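Local structure of prephenate dehydrogenase (Corynebacterium glutamicum ATCC 13032, 3KTD) at residues 118-130 and 139-151. The protein probably catalyses the NAD(P)+-dependent oxidative decarboxylation of prephenate, a step towards tyrosine. Numbering follows the deposited sequence.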
loop_
_atom_site.group_PDB
_atom_site.type_symbol
_atom_site.label_atom_id
_atom_site.label_comp_id
_atom_site.label_asym_id
_atom_site.label_seq_id
_atom_site.Cartn_x
_atom_site.Cartn_y
_atom_site.Cartn_z
ATOM N N HIS A 118 -1.722 2.980 -39.323
ATOM C CA HIS A 118 -0.455 3.088 -40.045
ATOM C C HIS A 118 0.427 4.237 -39.522
ATOM O O HIS A 118 1.580 4.340 -39.914
ATOM C CB HIS A 118 -0.697 3.204 -41.564
ATOM C CG HIS A 118 -1.232 1.946 -42.186
ATOM N ND1 HIS A 118 -2.577 1.732 -42.405
ATOM C CD2 HIS A 118 -0.603 0.824 -42.615
ATOM C CE1 HIS A 118 -2.753 0.540 -42.950
ATOM N NE2 HIS A 118 -1.571 -0.033 -43.084
ATOM N N ARG A 119 -0.093 5.075 -38.625
ATOM C CA ARG A 119 0.682 6.203 -38.070
ATOM C C ARG A 119 0.773 6.241 -36.531
ATOM O O ARG A 119 1.301 7.196 -35.969
ATOM C CB ARG A 119 0.064 7.515 -38.554
ATOM C CG ARG A 119 0.158 7.739 -40.050
ATOM C CD ARG A 119 1.579 8.080 -40.463
ATOM N NE ARG A 119 1.727 8.130 -41.919
ATOM C CZ ARG A 119 2.154 7.124 -42.683
ATOM N NH1 ARG A 119 2.519 5.957 -42.158
ATOM N NH2 ARG A 119 2.230 7.294 -43.992
ATOM N N TYR A 120 0.302 5.190 -35.865
ATOM C CA TYR A 120 0.160 5.168 -34.411
ATOM C C TYR A 120 1.102 4.215 -33.699
ATOM O O TYR A 120 1.306 3.082 -34.133
ATOM C CB TYR A 120 -1.275 4.759 -34.065
ATOM C CG TYR A 120 -1.549 4.482 -32.597
ATOM C CD1 TYR A 120 -1.442 5.488 -31.641
ATOM C CD2 TYR A 120 -1.966 3.229 -32.177
ATOM C CE1 TYR A 120 -1.718 5.240 -30.306
ATOM C CE2 TYR A 120 -2.248 2.969 -30.847
ATOM C CZ TYR A 120 -2.122 3.977 -29.919
ATOM O OH TYR A 120 -2.389 3.709 -28.605
ATOM N N VAL A 121 1.678 4.682 -32.600
ATOM C CA VAL A 121 2.411 3.807 -31.706
ATOM C C VAL A 121 1.927 4.044 -30.280
ATOM O O VAL A 121 2.145 5.104 -29.703
ATOM C CB VAL A 121 3.911 4.005 -31.793
ATOM C CG1 VAL A 121 4.610 2.991 -30.860
ATOM C CG2 VAL A 121 4.375 3.855 -33.253
ATOM N N GLY A 122 1.250 3.051 -29.720
ATOM C CA GLY A 122 0.762 3.152 -28.363
ATOM C C GLY A 122 1.899 3.278 -27.369
ATOM O O GLY A 122 2.971 2.696 -27.544
ATOM N N SER A 123 1.688 4.074 -26.336
ATOM C CA SER A 123 2.631 4.084 -25.251
ATOM C C SER A 123 1.944 4.368 -23.929
ATOM O O SER A 123 0.859 4.923 -23.883
ATOM C CB SER A 123 3.736 5.087 -25.517
ATOM O OG SER A 123 3.448 6.323 -24.902
ATOM N N HIS A 124 2.595 3.965 -22.855
ATOM C CA HIS A 124 2.061 4.142 -21.513
ATOM C C HIS A 124 3.195 4.276 -20.511
ATOM O O HIS A 124 3.884 3.299 -20.267
ATOM C CB HIS A 124 1.173 2.948 -21.136
ATOM C CG HIS A 124 0.689 2.972 -19.718
ATOM N ND1 HIS A 124 0.426 1.823 -19.002
ATOM C CD2 HIS A 124 0.435 4.005 -18.879
ATOM C CE1 HIS A 124 0.018 2.149 -17.789
ATOM N NE2 HIS A 124 0.020 3.467 -17.686
ATOM N N PRO A 125 3.414 5.486 -19.962
ATOM C CA PRO A 125 4.375 5.644 -18.860
ATOM C C PRO A 125 3.773 5.213 -17.530
ATOM O O PRO A 125 2.601 5.494 -17.267
ATOM C CB PRO A 125 4.640 7.152 -18.838
ATOM C CG PRO A 125 3.442 7.760 -19.449
ATOM C CD PRO A 125 2.987 6.792 -20.494
HETATM N N MSE A 126 4.552 4.542 -16.688
HETATM C CA MSE A 126 4.067 4.162 -15.363
HETATM C C MSE A 126 4.231 5.351 -14.409
HETATM O O MSE A 126 4.630 5.180 -13.255
HETATM C CB MSE A 126 4.814 2.944 -14.811
HETATM C CG MSE A 126 4.811 1.715 -15.693
HETATM SE SE MSE A 126 3.085 1.167 -16.389
HETATM C CE MSE A 126 2.062 1.070 -14.707
ATOM N N ALA A 127 3.907 6.553 -14.888
ATOM C CA ALA A 127 4.008 7.766 -14.086
ATOM C C ALA A 127 2.825 7.855 -13.119
ATOM O O ALA A 127 2.111 6.864 -12.894
ATOM C CB ALA A 127 4.049 8.973 -14.975
ATOM N N GLY A 128 2.619 9.044 -12.555
ATOM C CA GLY A 128 1.576 9.266 -11.550
ATOM C C GLY A 128 0.147 9.312 -12.070
ATOM O O GLY A 128 -0.218 8.565 -12.985
ATOM N N THR A 129 -0.643 10.220 -11.487
ATOM C CA THR A 129 -2.088 10.331 -11.738
ATOM C C THR A 129 -2.451 11.470 -12.714
ATOM O O THR A 129 -2.453 12.652 -12.330
ATOM C CB THR A 129 -2.833 10.548 -10.394
ATOM O OG1 THR A 129 -2.351 11.746 -9.764
ATOM C CG2 THR A 129 -2.604 9.356 -9.442
ATOM N N ALA A 130 -2.778 11.095 -13.959
ATOM C CA ALA A 130 -3.103 12.032 -15.059
ATOM C C ALA A 130 -3.552 13.445 -14.629
ATOM O O ALA A 130 -4.569 13.635 -13.956
ATOM C CB ALA A 130 -4.146 11.402 -16.002
ATOM N N ASP A 139 10.476 17.830 -13.185
ATOM C CA ASP A 139 11.668 17.318 -13.864
ATOM C C ASP A 139 11.968 15.885 -13.439
ATOM O O ASP A 139 11.693 15.488 -12.308
ATOM C CB ASP A 139 12.876 18.208 -13.564
ATOM C CG ASP A 139 12.767 19.583 -14.203
ATOM O OD1 ASP A 139 13.388 20.528 -13.694
ATOM O OD2 ASP A 139 12.065 19.723 -15.212
ATOM N N GLY A 140 12.510 15.103 -14.365
ATOM C CA GLY A 140 12.926 13.733 -14.085
ATOM C C GLY A 140 11.862 12.778 -13.586
ATOM O O GLY A 140 12.175 11.844 -12.863
ATOM N N LEU A 141 10.612 12.992 -13.986
ATOM C CA LEU A 141 9.516 12.112 -13.587
ATOM C C LEU A 141 9.718 10.685 -14.083
ATOM O O LEU A 141 9.391 9.719 -13.382
ATOM C CB LEU A 141 8.179 12.639 -14.126
ATOM C CG LEU A 141 6.945 11.760 -13.905
ATOM C CD1 LEU A 141 6.616 11.642 -12.421
ATOM C CD2 LEU A 141 5.757 12.304 -14.681
ATOM N N PHE A 142 10.272 10.568 -15.285
ATOM C CA PHE A 142 10.400 9.294 -15.973
ATOM C C PHE A 142 11.726 8.571 -15.753
ATOM O O PHE A 142 11.894 7.448 -16.234
ATOM C CB PHE A 142 10.197 9.525 -17.474
ATOM C CG PHE A 142 8.918 10.234 -17.802
ATOM C CD1 PHE A 142 7.703 9.562 -17.731
ATOM C CD2 PHE A 142 8.925 11.572 -18.160
ATOM C CE1 PHE A 142 6.516 10.215 -18.020
ATOM C CE2 PHE A 142 7.752 12.228 -18.457
ATOM C CZ PHE A 142 6.543 11.553 -18.387
ATOM N N LYS A 143 12.663 9.202 -15.045
ATOM C CA LYS A 143 13.961 8.587 -14.807
ATOM C C LYS A 143 13.747 7.256 -14.089
ATOM O O LYS A 143 13.101 7.197 -13.033
ATOM C CB LYS A 143 14.889 9.512 -14.001
ATOM N N ARG A 144 14.251 6.187 -14.703
ATOM C CA ARG A 144 14.155 4.828 -14.160
ATOM C C ARG A 144 12.698 4.348 -13.998
ATOM O O ARG A 144 12.438 3.373 -13.277
ATOM C CB ARG A 144 14.945 4.689 -12.838
ATOM C CG ARG A 144 16.466 4.978 -12.949
ATOM N N ALA A 145 11.765 5.015 -14.683
ATOM C CA ALA A 145 10.359 4.610 -14.700
ATOM C C ALA A 145 10.144 3.772 -15.941
ATOM O O ALA A 145 10.842 3.960 -16.940
ATOM C CB ALA A 145 9.451 5.816 -14.731
ATOM N N VAL A 146 9.188 2.849 -15.887
ATOM C CA VAL A 146 8.874 2.038 -17.052
ATOM C C VAL A 146 7.998 2.843 -18.002
ATOM O O VAL A 146 7.095 3.545 -17.574
ATOM C CB VAL A 146 8.110 0.749 -16.696
ATOM C CG1 VAL A 146 7.736 -0.015 -17.989
ATOM C CG2 VAL A 146 8.907 -0.125 -15.739
ATOM N N TRP A 147 8.286 2.739 -19.293
ATOM C CA TRP A 147 7.482 3.375 -20.332
ATOM C C TRP A 147 7.174 2.277 -21.340
ATOM O O TRP A 147 8.052 1.855 -22.087
ATOM C CB TRP A 147 8.264 4.526 -20.984
ATOM C CG TRP A 147 7.471 5.435 -21.896
ATOM C CD1 TRP A 147 6.699 5.062 -22.949
ATOM C CD2 TRP A 147 7.438 6.875 -21.869
ATOM N NE1 TRP A 147 6.156 6.170 -23.555
ATOM C CE2 TRP A 147 6.600 7.294 -22.918
ATOM C CE3 TRP A 147 8.023 7.847 -21.051
ATOM C CZ2 TRP A 147 6.324 8.640 -23.172
ATOM C CZ3 TRP A 147 7.752 9.194 -21.311
ATOM C CH2 TRP A 147 6.908 9.571 -22.356
ATOM N N VAL A 148 5.941 1.786 -21.342
ATOM C CA VAL A 148 5.553 0.772 -22.306
ATOM C C VAL A 148 5.402 1.400 -23.701
ATOM O O VAL A 148 4.841 2.486 -23.842
ATOM C CB VAL A 148 4.237 0.074 -21.921
ATOM C CG1 VAL A 148 3.803 -0.913 -23.022
ATOM C CG2 VAL A 148 4.383 -0.626 -20.571
ATOM N N VAL A 149 5.940 0.722 -24.710
ATOM C CA VAL A 149 5.742 1.106 -26.105
ATOM C C VAL A 149 5.196 -0.108 -26.845
ATOM O O VAL A 149 5.790 -1.180 -26.801
ATOM C CB VAL A 149 7.041 1.576 -26.768
ATOM C CG1 VAL A 149 6.830 1.760 -28.263
ATOM C CG2 VAL A 149 7.509 2.859 -26.125
ATOM N N THR A 150 4.070 0.064 -27.527
ATOM C CA THR A 150 3.426 -1.040 -28.224
ATOM C C THR A 150 4.024 -1.323 -29.600
ATOM O O THR A 150 4.825 -0.547 -30.121
ATOM C CB THR A 150 1.933 -0.784 -28.377
ATOM O OG1 THR A 150 1.739 0.428 -29.121
ATOM C CG2 THR A 150 1.278 -0.674 -27.002
ATOM N N PHE A 151 3.627 -2.463 -30.157
ATOM C CA PHE A 151 4.100 -2.926 -31.459
ATOM C C PHE A 151 3.126 -3.921 -32.112
ATOM O O PHE A 151 3.544 -4.828 -32.821
ATOM C CB PHE A 151 5.497 -3.568 -31.315
ATOM C CG PHE A 151 5.531 -4.793 -30.421
ATOM C CD1 PHE A 151 5.683 -4.667 -29.046
ATOM C CD2 PHE A 151 5.437 -6.068 -30.959
ATOM C CE1 PHE A 151 5.721 -5.793 -28.228
ATOM C CE2 PHE A 151 5.471 -7.198 -30.145
ATOM C CZ PHE A 151 5.612 -7.061 -28.781
#
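His124 and Val148 form the hydrogen-bonded pair of two antiparallel strands, 123-125 and 146-149: His124 N gives to Val148 O at 2.9 Å, and Val148 N returns to His124 O at 2.8 Å. Beyond them Met126 N hydrogen-bonds to Val146 O at 2.9 Å, while Thr150 N hydrogen-bonds to Gly122 O at 2.9 Å. Thr150 OG1 adds a weak bond to the same oxygen. Trp147 NE1 approaches Ser123 OG at 3.0 Å, near the indole plane, but at 143° this bond is weak; the serine hydroxyl also bonds to Asp99 O. Trp147, its side chain swung opposite the backbone N (chi1 -169°), lays one face of its indole against Pro125, whose CB sits over the six-membered ring, a CH-pi contact 4.3 Å from the centroid. The Phe142 ring is sandwiched between Trp147 CZ3, above its centre, and Leu141 CD2 on the opposite face. Pro125 CB and Ala127 CB meet its CE1 obliquely. This antiparallel pair belongs to the mixed sheet of the Rossmann-type domain, between strands 97-99 and 181-184. Helices 18-29 and 162-177 pack on Trp147, and Leu222 of the second subunit contacts Met126 and Val148.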